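Local coordinates for protein inorganic pyrophosphatase (Thermus thermophilus, PDB 2PRD) that hydrolyses inorganic pyrophosphate to two phosphate ions, using magnesium as its cofactor, at residues N28-D33 and G37-D42; V90-M95 and G101-I106; E131-F136 and T153-R158. All coordinates share one frame; numbering follows the deposited sequence.

Contact 1 is the outlying one: a two-stranded hairpin about 22 Å, centre to centre, from contact 2, partly buried and met by a second subunit through side-chain packing and backbone hydrogen bonds. Contacts 2 and 3 lie close together, their centres about 7 Å apart, and meet at strand 84-97, which pairs with strand 101-109 within contact 2 and with strand 150-156 of contact 3. Contact 2 is the buried core, built from backbone ladders and aliphatic side chains with one lysine-aspartate pair. Contact 3 is sparse, a tryptophan edge against helix 126-138, which also lies over residues 90-95. Contact 1 mixes tyrosine packing with crowded carboxylates and a sulfate-bound lysine.

Contact 1 of 3, residues N28-D33 and G37-D42; sequences NKYEYD and GAIKLD. With SO4 (sulfate ion), chain B.
Tyr30 faces Leu41 and Tyr32 faces Ile39 in the antiparallel beta hairpin of strands 28-33 and 38-44, and these four side chains share one face of it. Tyr30 holds CG beside its backbone N (chi1 -65°), which sets the ring where Ile39 crosses it at about a right angle, Ile39 CG2 lying 3.8 Å from Tyr30 CD1. Farther out on the same ring, Tyr30 CE1 meets Leu41 CD1 at 3.8 Å. Tyr32 swings the other way, CG anti to its N (chi1 173°), and receives Ile39 CD1 at its ring edge, 4.0 Å from Tyr32 CD1. Leu79 and Val83 of a second subunit pack against Tyr30 and Ile39.

Between the two tyrosine levels Glu31 and Lys40 exchange backbone bonds, each N to the other's O at 2.8 Å. At the turn Gly37 and Ala38 both face Asp33, a G1 beta bulge, and Gly37 has the positive phi (67°) that such a bulge favours.

On the opposite face the carboxylates of Glu31 and Asp42 stack, Glu31 OE2 only 3.4 Å from Asp42 OD1. Lys29 NZ, in a long salt bridge to Glu31 OE2, may ease that like-charge crowding. Lys29 is a probable substrate ligand, and the bound sulfate, held also by Arg43, Tyr139 and Lys140, is consistent with a phosphate pocket: Lys29 NZ gives sulfate O3 a weak hydrogen bond of 3.2 Å.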
ATOM      1  N   ASN A  28       4.152  11.130   8.530  1.00 12.00           N
ATOM      2  CA  ASN A  28       3.621  11.226   9.899  1.00 10.32           C
ATOM      3  C   ASN A  28       4.814  11.210  10.848  1.00  8.37           C
ATOM      4  O   ASN A  28       5.499  10.205  11.058  1.00 17.55           O
ATOM      5  CB  ASN A  28       2.600  10.160  10.237  1.00  5.86           C
ATOM      6  CG  ASN A  28       1.188  10.428   9.810  1.00  1.16           C
ATOM      7  OD1 ASN A  28       0.713  11.541   9.590  1.00  6.43           O
ATOM      8  ND2 ASN A  28       0.388   9.358   9.786  1.00  3.99           N
ATOM      9  N   LYS A  29       5.139  12.403  11.384  1.00  8.92           N
ATOM     10  CA  LYS A  29       6.306  12.505  12.263  1.00  8.97           C
ATOM     11  C   LYS A  29       5.963  12.120  13.693  1.00  5.59           C
ATOM     12  O   LYS A  29       5.570  13.006  14.424  1.00 11.49           O
ATOM     13  CB  LYS A  29       6.825  13.946  12.213  1.00 12.70           C
ATOM     14  CG  LYS A  29       8.302  14.144  12.353  1.00 11.77           C
ATOM     15  CD  LYS A  29       8.819  13.913  13.762  1.00 14.21           C
ATOM     16  CE  LYS A  29      10.292  14.336  13.874  1.00 17.43           C
ATOM     17  NZ  LYS A  29      10.905  13.752  15.122  1.00 15.54           N
ATOM     18  N   TYR A  30       6.154  10.882  14.044  1.00  5.07           N
ATOM     19  CA  TYR A  30       5.901  10.341  15.359  1.00  5.15           C
ATOM     20  C   TYR A  30       7.143  10.486  16.249  1.00  8.26           C
ATOM     21  O   TYR A  30       8.253  10.572  15.748  1.00 13.31           O
ATOM     22  CB  TYR A  30       5.666   8.810  15.316  1.00  6.27           C
ATOM     23  CG  TYR A  30       4.437   8.401  14.566  1.00  4.71           C
ATOM     24  CD1 TYR A  30       3.183   8.787  15.068  1.00  8.17           C
ATOM     25  CD2 TYR A  30       4.496   7.617  13.417  1.00  7.80           C
ATOM     26  CE1 TYR A  30       2.028   8.398  14.401  1.00  9.08           C
ATOM     27  CE2 TYR A  30       3.346   7.302  12.710  1.00 13.30           C
ATOM     28  CZ  TYR A  30       2.127   7.693  13.234  1.00  8.30           C
ATOM     29  OH  TYR A  30       0.957   7.296  12.605  1.00 19.15           O
ATOM     30  N   GLU A  31       6.875  10.427  17.548  1.00  8.74           N
ATOM     31  CA  GLU A  31       7.969  10.518  18.521  1.00  7.09           C
ATOM     32  C   GLU A  31       7.606   9.729  19.774  1.00  8.86           C
ATOM     33  O   GLU A  31       6.431   9.821  20.124  1.00 11.51           O
ATOM     34  CB  GLU A  31       7.987  11.932  19.098  1.00 12.00           C
ATOM     35  CG  GLU A  31       8.804  12.892  18.284  1.00 39.63           C
ATOM     36  CD  GLU A  31       8.747  14.271  18.968  1.00 46.03           C
ATOM     37  OE1 GLU A  31       8.077  14.252  20.026  1.00 51.00           O
ATOM     38  OE2 GLU A  31       9.317  15.212  18.385  1.00 49.62           O
ATOM     39  N   TYR A  32       8.618   9.173  20.406  1.00 12.02           N
ATOM     40  CA  TYR A  32       8.323   8.461  21.659  1.00 10.83           C
ATOM     41  C   TYR A  32       8.355   9.498  22.776  1.00 11.32           C
ATOM     42  O   TYR A  32       9.286  10.300  22.821  1.00 16.46           O
ATOM     43  CB  TYR A  32       9.349   7.383  21.912  1.00 11.95           C
ATOM     44  CG  TYR A  32       9.139   6.764  23.268  1.00 17.04           C
ATOM     45  CD1 TYR A  32       8.102   5.858  23.425  1.00 16.68           C
ATOM     46  CD2 TYR A  32       9.940   7.097  24.360  1.00 22.18           C
ATOM     47  CE1 TYR A  32       7.875   5.263  24.673  1.00 15.62           C
ATOM     48  CE2 TYR A  32       9.716   6.513  25.605  1.00 20.07           C
ATOM     49  CZ  TYR A  32       8.679   5.607  25.733  1.00 20.45           C
ATOM     50  OH  TYR A  32       8.435   4.972  26.937  1.00 23.46           O
ATOM     51  N   ASP A  33       7.319   9.500  23.555  1.00 15.75           N
ATOM     52  CA  ASP A  33       7.080  10.356  24.688  1.00 21.92           C
ATOM     53  C   ASP A  33       7.202   9.597  26.014  1.00 20.25           C
ATOM     54  O   ASP A  33       6.255   8.937  26.456  1.00 23.90           O
ATOM     55  CB  ASP A  33       5.649  10.936  24.598  1.00 20.88           C
ATOM     56  CG  ASP A  33       5.524  12.088  25.599  1.00 28.97           C
ATOM     57  OD1 ASP A  33       5.945  11.899  26.753  1.00 26.05           O
ATOM     58  OD2 ASP A  33       5.049  13.182  25.216  1.00 33.87           O
ATOM     59  N   GLY A  37       4.711   7.780  27.945  1.00 23.86           N
ATOM     60  CA  GLY A  37       5.133   6.385  27.773  1.00 17.18           C
ATOM     61  C   GLY A  37       4.483   5.791  26.543  1.00 20.02           C
ATOM     62  O   GLY A  37       4.093   4.614  26.570  1.00 22.92           O
ATOM     63  N   ALA A  38       4.356   6.583  25.486  1.00 18.39           N
ATOM     64  CA  ALA A  38       3.695   6.077  24.253  1.00 16.58           C
ATOM     65  C   ALA A  38       4.203   6.829  23.039  1.00 13.54           C
ATOM     66  O   ALA A  38       4.865   7.864  23.240  1.00 17.20           O
ATOM     67  CB  ALA A  38       2.194   6.340  24.365  1.00 22.88           C
ATOM     68  N   ILE A  39       3.867   6.351  21.866  1.00 12.60           N
ATOM     69  CA  ILE A  39       4.297   7.080  20.632  1.00 10.13           C
ATOM     70  C   ILE A  39       3.246   8.147  20.398  1.00  8.31           C
ATOM     71  O   ILE A  39       2.057   7.830  20.465  1.00 11.47           O
ATOM     72  CB  ILE A  39       4.501   6.131  19.458  1.00 15.35           C
ATOM     73  CG1 ILE A  39       5.995   5.794  19.354  1.00 14.10           C
ATOM     74  CG2 ILE A  39       4.132   6.757  18.113  1.00  9.74           C
ATOM     75  CD1 ILE A  39       6.542   4.583  19.966  1.00 18.88           C
ATOM     76  N   LYS A  40       3.695   9.383  20.200  1.00  8.02           N
ATOM     77  CA  LYS A  40       2.750  10.455  19.969  1.00  7.77           C
ATOM     78  C   LYS A  40       3.009  11.044  18.588  1.00 10.02           C
ATOM     79  O   LYS A  40       4.147  10.935  18.122  1.00  9.62           O
ATOM     80  CB  LYS A  40       3.037  11.551  21.003  1.00 11.30           C
ATOM     81  CG  LYS A  40       2.037  12.699  20.904  1.00 26.02           C
ATOM     82  CD  LYS A  40       2.245  13.655  22.087  1.00 39.52           C
ATOM     83  CE  LYS A  40       3.413  14.601  21.830  1.00 47.15           C
ATOM     84  NZ  LYS A  40       2.959  15.860  21.161  1.00 47.48           N
ATOM     85  N   LEU A  41       1.987  11.689  18.043  1.00 10.71           N
ATOM     86  CA  LEU A  41       2.254  12.313  16.719  1.00  7.44           C
ATOM     87  C   LEU A  41       2.718  13.727  17.023  1.00 13.78           C
ATOM     88  O   LEU A  41       1.974  14.488  17.628  1.00 13.96           O
ATOM     89  CB  LEU A  41       1.009  12.356  15.868  1.00  6.92           C
ATOM     90  CG  LEU A  41       1.274  13.128  14.550  1.00  4.31           C
ATOM     91  CD1 LEU A  41       1.664  12.032  13.536  1.00  4.59           C
ATOM     92  CD2 LEU A  41       0.058  13.903  14.162  1.00  7.18           C
ATOM     93  N   ASP A  42       3.950  13.978  16.614  1.00 11.76           N
ATOM     94  CA  ASP A  42       4.499  15.322  16.850  1.00  7.84           C
ATOM     95  C   ASP A  42       3.899  16.233  15.805  1.00 12.79           C
ATOM     96  O   ASP A  42       3.408  17.341  16.087  1.00 11.00           O
ATOM     97  CB  ASP A  42       6.018  15.176  16.775  1.00 15.07           C
ATOM     98  CG  ASP A  42       6.570  16.582  16.993  1.00 30.16           C
ATOM     99  OD1 ASP A  42       6.443  17.081  18.140  1.00 29.21           O
ATOM    100  OD2 ASP A  42       7.038  17.139  15.991  1.00 26.63           O
TER
HETATM  101  S   SO4 B 175      12.611  17.234  14.074  1.00 25.08           S
HETATM  102  O1  SO4 B 175      13.316  18.491  14.490  1.00 26.08           O
HETATM  103  O2  SO4 B 175      12.364  17.296  12.589  1.00 28.78           O
HETATM  104  O3  SO4 B 175      13.191  15.927  14.487  1.00 23.32           O
HETATM  105  O4  SO4 B 175      11.258  17.314  14.773  1.00 37.22           O

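Contact 2 of 3, residues V90-M95 and G101-I106; sequences VGLLLM and GDAKVI
Met95 and Lys104 meet diagonally across this antiparallel pair, Met95 SD lying 4.0 Å from Lys104 CE. Met95 places CG between its backbone N and carbonyl carbon (chi1 50°), which lays the thioether over the lysine chain. Leu93 and Ile106 share that face, and Phe136 of helix 126-138 covers Leu93, Met95 and Lys104, so this side is closely filled. Underneath, Leu93 and Lys104 trade backbone bonds: Lys104 N to Leu93 O is 2.7 Å.

The other face divides along its length. Leu92 CD2 touches Val105 CG2 at 4.0 Å beneath helix 158-173, whereas Leu94 CD2 and Ala103 CB meet at 3.8 Å between two partly exposed residues, and Gly101 beyond them is open to solvent.

Lys104 bends at its last torsion (chi4 -39°), bringing NZ 3.0 Å from Asp102 OD2 on the syn side of the carboxylate; the same NZ forms a salt bridge with Asp70. A leucine in place of Lys104 would probably leave both carboxylates without their shared positive partner.

Val90 and Gly91 both face Ile106, a classic beta bulge. The hairpin belongs to the curled beta-barrel core of family I inorganic pyrophosphatases, with Asp102 and Asp70 probably ligating magnesium at its active site.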
ATOM      1  N   VAL A  90      27.446   3.305  10.173  1.00 11.22           N
ATOM      2  CA  VAL A  90      28.446   3.480   9.085  1.00  8.55           C
ATOM      3  C   VAL A  90      28.827   4.912   8.841  1.00 10.61           C
ATOM      4  O   VAL A  90      29.743   5.135   8.017  1.00 16.41           O
ATOM      5  CB  VAL A  90      27.875   2.796   7.815  1.00  7.99           C
ATOM      6  CG1 VAL A  90      27.454   1.365   8.141  1.00  7.55           C
ATOM      7  CG2 VAL A  90      26.684   3.554   7.263  1.00 12.33           C
ATOM      8  N   GLY A  91      28.241   5.912   9.493  1.00 10.34           N
ATOM      9  CA  GLY A  91      28.536   7.310   9.243  1.00  7.93           C
ATOM     10  C   GLY A  91      27.793   8.344  10.051  1.00  8.07           C
ATOM     11  O   GLY A  91      26.995   8.004  10.910  1.00 10.12           O
ATOM     12  N   LEU A  92      28.036   9.646   9.836  1.00  9.95           N
ATOM     13  CA  LEU A  92      27.378  10.733  10.543  1.00 11.77           C
ATOM     14  C   LEU A  92      26.935  11.792   9.519  1.00 13.95           C
ATOM     15  O   LEU A  92      27.619  12.024   8.532  1.00 16.38           O
ATOM     16  CB  LEU A  92      28.315  11.567  11.453  1.00  8.81           C
ATOM     17  CG  LEU A  92      28.658  11.048  12.818  1.00 16.77           C
ATOM     18  CD1 LEU A  92      29.522  12.037  13.622  1.00  9.94           C
ATOM     19  CD2 LEU A  92      27.407  10.684  13.637  1.00  8.99           C
ATOM     20  N   LEU A  93      25.830  12.410   9.877  1.00 17.67           N
ATOM     21  CA  LEU A  93      25.323  13.537   9.115  1.00 14.25           C
ATOM     22  C   LEU A  93      25.377  14.695  10.136  1.00 11.97           C
ATOM     23  O   LEU A  93      24.761  14.648  11.196  1.00 12.02           O
ATOM     24  CB  LEU A  93      23.943  13.379   8.509  1.00 10.02           C
ATOM     25  CG  LEU A  93      23.360  14.576   7.774  1.00 13.39           C
ATOM     26  CD1 LEU A  93      24.271  15.012   6.645  1.00 15.25           C
ATOM     27  CD2 LEU A  93      21.992  14.233   7.210  1.00 23.09           C
ATOM     28  N   LEU A  94      26.193  15.675   9.784  1.00 19.83           N
ATOM     29  CA  LEU A  94      26.343  16.879  10.632  1.00 12.47           C
ATOM     30  C   LEU A  94      25.387  17.935  10.099  1.00 15.60           C
ATOM     31  O   LEU A  94      25.323  18.113   8.868  1.00 15.44           O
ATOM     32  CB  LEU A  94      27.781  17.368  10.558  1.00 12.67           C
ATOM     33  CG  LEU A  94      28.850  16.368  10.984  1.00 15.66           C
ATOM     34  CD1 LEU A  94      30.227  16.964  10.876  1.00 18.39           C
ATOM     35  CD2 LEU A  94      28.586  15.813  12.374  1.00 20.07           C
ATOM     36  N   MET A  95      24.699  18.617  10.996  1.00 16.50           N
ATOM     37  CA  MET A  95      23.786  19.701  10.597  1.00 19.06           C
ATOM     38  C   MET A  95      23.622  20.721  11.708  1.00 23.52           C
ATOM     39  O   MET A  95      23.964  20.462  12.884  1.00 23.17           O
ATOM     40  CB  MET A  95      22.459  19.095  10.128  1.00 24.24           C
ATOM     41  CG  MET A  95      21.823  18.078  11.056  1.00 35.70           C
ATOM     42  SD  MET A  95      20.204  17.498  10.454  1.00 35.88           S
ATOM     43  CE  MET A  95      20.652  17.126   8.751  1.00 33.80           C
ATOM     44  N   GLY A 101      23.677  22.932  16.878  1.00 48.53           N
ATOM     45  CA  GLY A 101      24.476  21.939  16.150  1.00 44.37           C
ATOM     46  C   GLY A 101      23.761  20.594  16.379  1.00 42.26           C
ATOM     47  O   GLY A 101      22.924  20.504  17.290  1.00 46.46           O
ATOM     48  N   ASP A 102      24.114  19.639  15.549  1.00 37.26           N
ATOM     49  CA  ASP A 102      23.483  18.301  15.650  1.00 32.39           C
ATOM     50  C   ASP A 102      24.222  17.351  14.723  1.00 27.89           C
ATOM     51  O   ASP A 102      24.828  17.827  13.751  1.00 34.91           O
ATOM     52  CB  ASP A 102      22.053  18.522  15.250  1.00 30.90           C
ATOM     53  CG  ASP A 102      21.067  17.404  15.419  1.00 41.62           C
ATOM     54  OD1 ASP A 102      21.237  16.465  16.219  1.00 43.90           O
ATOM     55  OD2 ASP A 102      20.023  17.531  14.713  1.00 44.19           O
ATOM     56  N   ALA A 103      24.243  16.091  15.070  1.00 20.87           N
ATOM     57  CA  ALA A 103      24.892  15.045  14.288  1.00 18.38           C
ATOM     58  C   ALA A 103      23.907  13.876  14.328  1.00 18.60           C
ATOM     59  O   ALA A 103      23.507  13.610  15.470  1.00 20.72           O
ATOM     60  CB  ALA A 103      26.162  14.518  14.934  1.00 17.03           C
ATOM     61  N   LYS A 104      23.575  13.334  13.180  1.00 19.50           N
ATOM     62  CA  LYS A 104      22.654  12.149  13.192  1.00 10.27           C
ATOM     63  C   LYS A 104      23.473  10.960  12.769  1.00  8.88           C
ATOM     64  O   LYS A 104      24.366  11.154  11.939  1.00 16.09           O
ATOM     65  CB  LYS A 104      21.479  12.484  12.239  1.00  7.59           C
ATOM     66  CG  LYS A 104      20.699  13.614  12.936  1.00 14.16           C
ATOM     67  CD  LYS A 104      19.354  13.875  12.339  1.00 18.44           C
ATOM     68  CE  LYS A 104      18.543  14.918  13.047  1.00 18.24           C
ATOM     69  NZ  LYS A 104      18.620  14.906  14.530  1.00 25.15           N
ATOM     70  N   VAL A 105      23.206   9.788  13.325  1.00  8.84           N
ATOM     71  CA  VAL A 105      23.941   8.558  12.945  1.00  9.86           C
ATOM     72  C   VAL A 105      23.304   7.983  11.687  1.00 10.85           C
ATOM     73  O   VAL A 105      22.092   8.171  11.514  1.00 12.21           O
ATOM     74  CB  VAL A 105      23.916   7.588  14.123  1.00  9.89           C
ATOM     75  CG1 VAL A 105      24.320   6.168  13.772  1.00 18.08           C
ATOM     76  CG2 VAL A 105      24.805   8.110  15.270  1.00 17.21           C
ATOM     77  N   ILE A 106      24.049   7.430  10.765  1.00  7.36           N
ATOM     78  CA  ILE A 106      23.535   6.846   9.523  1.00  5.74           C
ATOM     79  C   ILE A 106      23.764   5.346   9.752  1.00 10.34           C
ATOM     80  O   ILE A 106      24.888   4.973  10.107  1.00 11.44           O
ATOM     81  CB  ILE A 106      24.204   7.371   8.265  1.00  8.15           C
ATOM     82  CG1 ILE A 106      23.993   8.896   8.116  1.00  5.09           C
ATOM     83  CG2 ILE A 106      23.731   6.743   6.958  1.00 11.42           C
ATOM     84  CD1 ILE A 106      22.504   9.186   8.070  1.00 12.70           C
TER

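Contact 3 of 3, residues E131-F136 and T153-R158; sequences EIQHFF and TGWRDR
The carbonyl oxygen of Trp155, whose indole reaches across to Ile132 and Gln133 on helix 126-138, accepts a 3.0 Å hydrogen bond from Arg156 NH1. The arginine side chain, bent at chi2 (-70°), turns back along its own strand to make it. The donor sits well above the carbonyl plane, while the oxygen lies near the plane of the guanidinium group.

The indole extends the opposite way, toward the helix, with CG beside the backbone N (chi1 -61°), and meets it edge first. Trp155 CH2 lies 4.1 Å from both Ile132 CB and Ile132 CG2, the two side chains crossing at about a right angle. At the pyrrole end Trp155 NE1 is 3.8 Å from Gln133 OE1, too long for a hydrogen bond. The Gln133 amide is turned 42° from the ring, and its NE2 makes a weak bond to Glu137.

Thr153 and Gly154 both face Leu94 in a classic beta bulge, where strand 150-156 pairs antiparallel with strand 84-97 in the main sheet; the tryptophan bridges from this strand to the helix packed over the sheet, its indole also touching Ile106 and Ile121.

Ile132 CG2 serves a second ring as well, lying at the edge of Phe136, while Phe135 CD2 sits 3.9 Å above the centre of one Phe136 face. Asp157 is the N-cap of helix 158-173, its OD1 bonded to Ala160 N.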
ATOM      1  N   GLU A 131      19.728  12.732  -1.614  1.00 10.31           N
ATOM      2  CA  GLU A 131      18.307  12.665  -1.273  1.00  7.35           C
ATOM      3  C   GLU A 131      18.152  13.001   0.199  1.00 11.02           C
ATOM      4  O   GLU A 131      17.284  13.804   0.585  1.00 16.18           O
ATOM      5  CB  GLU A 131      17.710  11.291  -1.634  1.00  5.99           C
ATOM      6  CG  GLU A 131      16.179  11.260  -1.424  1.00  3.37           C
ATOM      7  CD  GLU A 131      15.650   9.829  -1.579  1.00  1.16           C
ATOM      8  OE1 GLU A 131      16.471   8.926  -1.390  1.00 11.75           O
ATOM      9  OE2 GLU A 131      14.486   9.624  -1.963  1.00 14.58           O
ATOM     10  N   ILE A 132      18.999  12.369   1.020  1.00  9.21           N
ATOM     11  CA  ILE A 132      18.962  12.636   2.489  1.00  6.80           C
ATOM     12  C   ILE A 132      19.228  14.089   2.792  1.00 12.98           C
ATOM     13  O   ILE A 132      18.426  14.797   3.446  1.00 17.20           O
ATOM     14  CB  ILE A 132      19.861  11.677   3.275  1.00  5.41           C
ATOM     15  CG1 ILE A 132      19.401  10.230   3.107  1.00  7.73           C
ATOM     16  CG2 ILE A 132      19.834  12.068   4.752  1.00  4.27           C
ATOM     17  CD1 ILE A 132      20.320   9.121   3.527  1.00  6.37           C
ATOM     18  N   GLN A 133      20.345  14.620   2.279  1.00  6.78           N
ATOM     19  CA  GLN A 133      20.640  16.016   2.523  1.00  9.21           C
ATOM     20  C   GLN A 133      19.537  16.940   2.078  1.00 11.40           C
ATOM     21  O   GLN A 133      19.174  17.909   2.798  1.00 10.76           O
ATOM     22  CB  GLN A 133      21.956  16.331   1.753  1.00  7.11           C
ATOM     23  CG  GLN A 133      22.154  17.843   1.748  1.00 22.93           C
ATOM     24  CD  GLN A 133      23.615  18.160   1.468  1.00 33.51           C
ATOM     25  OE1 GLN A 133      24.390  17.201   1.433  1.00 25.27           O
ATOM     26  NE2 GLN A 133      23.940  19.428   1.285  1.00 31.23           N
ATOM     27  N   HIS A 134      19.032  16.679   0.858  1.00 13.80           N
ATOM     28  CA  HIS A 134      17.981  17.607   0.331  1.00 13.63           C
ATOM     29  C   HIS A 134      16.751  17.523   1.204  1.00 14.86           C
ATOM     30  O   HIS A 134      15.996  18.491   1.380  1.00 10.21           O
ATOM     31  CB  HIS A 134      17.801  17.372  -1.153  1.00 10.47           C
ATOM     32  CG  HIS A 134      16.610  18.014  -1.801  1.00  5.35           C
ATOM     33  ND1 HIS A 134      15.396  17.346  -1.878  1.00 12.77           N
ATOM     34  CD2 HIS A 134      16.370  19.182  -2.381  1.00  8.73           C
ATOM     35  CE1 HIS A 134      14.502  18.092  -2.479  1.00  8.28           C
ATOM     36  NE2 HIS A 134      15.082  19.249  -2.784  1.00  9.03           N
ATOM     37  N   PHE A 135      16.516  16.383   1.859  1.00 15.72           N
ATOM     38  CA  PHE A 135      15.336  16.232   2.730  1.00  9.10           C
ATOM     39  C   PHE A 135      15.426  17.156   3.915  1.00 10.49           C
ATOM     40  O   PHE A 135      14.530  17.980   4.209  1.00 13.08           O
ATOM     41  CB  PHE A 135      15.112  14.770   3.148  1.00  6.82           C
ATOM     42  CG  PHE A 135      14.093  14.623   4.253  1.00  9.70           C
ATOM     43  CD1 PHE A 135      12.754  14.580   3.990  1.00  3.48           C
ATOM     44  CD2 PHE A 135      14.508  14.530   5.567  1.00  5.86           C
ATOM     45  CE1 PHE A 135      11.838  14.438   5.029  1.00  4.30           C
ATOM     46  CE2 PHE A 135      13.633  14.408   6.615  1.00  1.16           C
ATOM     47  CZ  PHE A 135      12.272  14.342   6.350  1.00  2.59           C
ATOM     48  N   PHE A 136      16.567  17.032   4.603  1.00 12.13           N
ATOM     49  CA  PHE A 136      16.826  17.850   5.790  1.00 11.35           C
ATOM     50  C   PHE A 136      16.909  19.313   5.427  1.00 12.57           C
ATOM     51  O   PHE A 136      16.626  20.165   6.296  1.00 17.61           O
ATOM     52  CB  PHE A 136      18.028  17.347   6.611  1.00 12.13           C
ATOM     53  CG  PHE A 136      17.761  16.121   7.408  1.00  8.88           C
ATOM     54  CD1 PHE A 136      16.914  16.193   8.507  1.00  8.38           C
ATOM     55  CD2 PHE A 136      18.272  14.891   7.056  1.00 13.20           C
ATOM     56  CE1 PHE A 136      16.607  15.035   9.235  1.00  8.99           C
ATOM     57  CE2 PHE A 136      17.969  13.739   7.772  1.00 12.15           C
ATOM     58  CZ  PHE A 136      17.141  13.812   8.877  1.00 12.58           C
ATOM     59  N   THR A 153      25.797  20.494   7.205  1.00 27.83           N
ATOM     60  CA  THR A 153      27.227  20.769   7.283  1.00 30.60           C
ATOM     61  C   THR A 153      28.110  19.806   6.554  1.00 24.92           C
ATOM     62  O   THR A 153      29.034  20.266   5.876  1.00 34.86           O
ATOM     63  CB  THR A 153      27.548  20.829   8.802  1.00 38.81           C
ATOM     64  OG1 THR A 153      27.221  22.158   9.219  1.00 38.80           O
ATOM     65  CG2 THR A 153      28.969  20.415   9.029  1.00 43.32           C
ATOM     66  N   GLY A 154      27.882  18.505   6.609  1.00 23.94           N
ATOM     67  CA  GLY A 154      28.755  17.570   5.896  1.00 17.13           C
ATOM     68  C   GLY A 154      28.544  16.162   6.434  1.00 15.04           C
ATOM     69  O   GLY A 154      27.699  15.985   7.289  1.00 15.49           O
ATOM     70  N   TRP A 155      29.314  15.230   5.918  1.00 10.63           N
ATOM     71  CA  TRP A 155      29.235  13.826   6.283  1.00 14.30           C
ATOM     72  C   TRP A 155      30.561  13.348   6.877  1.00 14.17           C
ATOM     73  O   TRP A 155      31.607  13.877   6.487  1.00 15.38           O
ATOM     74  CB  TRP A 155      28.927  13.029   5.040  1.00 18.43           C
ATOM     75  CG  TRP A 155      27.635  13.319   4.327  1.00 18.08           C
ATOM     76  CD1 TRP A 155      27.379  14.302   3.418  1.00 14.86           C
ATOM     77  CD2 TRP A 155      26.426  12.554   4.415  1.00 12.45           C
ATOM     78  NE1 TRP A 155      26.089  14.209   2.960  1.00 15.01           N
ATOM     79  CE2 TRP A 155      25.483  13.123   3.540  1.00  6.48           C
ATOM     80  CE3 TRP A 155      26.055  11.413   5.133  1.00 17.27           C
ATOM     81  CZ2 TRP A 155      24.190  12.662   3.380  1.00 10.26           C
ATOM     82  CZ3 TRP A 155      24.762  10.922   4.947  1.00 22.90           C
ATOM     83  CH2 TRP A 155      23.849  11.555   4.105  1.00 14.29           C
ATOM     84  N   ARG A 156      30.413  12.362   7.752  1.00 10.90           N
ATOM     85  CA  ARG A 156      31.570  11.769   8.426  1.00  9.25           C
ATOM     86  C   ARG A 156      31.493  10.265   8.306  1.00 14.04           C
ATOM     87  O   ARG A 156      30.404   9.708   8.212  1.00 14.69           O
ATOM     88  CB  ARG A 156      31.696  12.183   9.874  1.00  9.06           C
ATOM     89  CG  ARG A 156      31.898  13.655  10.170  1.00 17.46           C
ATOM     90  CD  ARG A 156      33.279  14.108   9.721  1.00 18.55           C
ATOM     91  NE  ARG A 156      33.416  15.543   9.913  1.00 24.34           N
ATOM     92  CZ  ARG A 156      33.189  16.495   9.032  1.00 31.76           C
ATOM     93  NH1 ARG A 156      32.798  16.257   7.779  1.00 30.82           N
ATOM     94  NH2 ARG A 156      33.375  17.757   9.417  1.00 23.36           N
ATOM     95  N   ASP A 157      32.643   9.621   8.389  1.00 14.72           N
ATOM     96  CA  ASP A 157      32.761   8.176   8.189  1.00  6.46           C
ATOM     97  C   ASP A 157      32.500   7.349   9.399  1.00  9.13           C
ATOM     98  O   ASP A 157      32.126   7.897  10.435  1.00 14.81           O
ATOM     99  CB  ASP A 157      34.152   7.934   7.580  1.00 13.63           C
ATOM    100  CG  ASP A 157      35.272   8.085   8.597  1.00 24.09           C
ATOM    101  OD1 ASP A 157      35.001   8.598   9.699  1.00 25.26           O
ATOM    102  OD2 ASP A 157      36.404   7.656   8.253  1.00 24.97           O
ATOM    103  N   ARG A 158      32.575   6.029   9.269  1.00  5.36           N
ATOM    104  CA  ARG A 158      32.295   5.149  10.376  1.00  6.37           C
ATOM    105  C   ARG A 158      33.203   5.416  11.557  1.00 12.99           C
ATOM    106  O   ARG A 158      32.756   5.134  12.700  1.00 15.11           O
ATOM    107  CB  ARG A 158      32.365   3.677   9.917  1.00  9.12           C
ATOM    108  CG  ARG A 158      32.020   2.745  11.087  1.00 11.48           C
ATOM    109  CD  ARG A 158      32.539   1.346  10.643  1.00 15.52           C
ATOM    110  NE  ARG A 158      33.941   1.552  10.308  1.00 33.18           N
ATOM    111  CZ  ARG A 158      34.688   0.912   9.437  1.00 50.79           C
ATOM    112  NH1 ARG A 158      34.197  -0.078   8.702  1.00 52.79           N
ATOM    113  NH2 ARG A 158      35.968   1.260   9.266  1.00 56.18           N
TER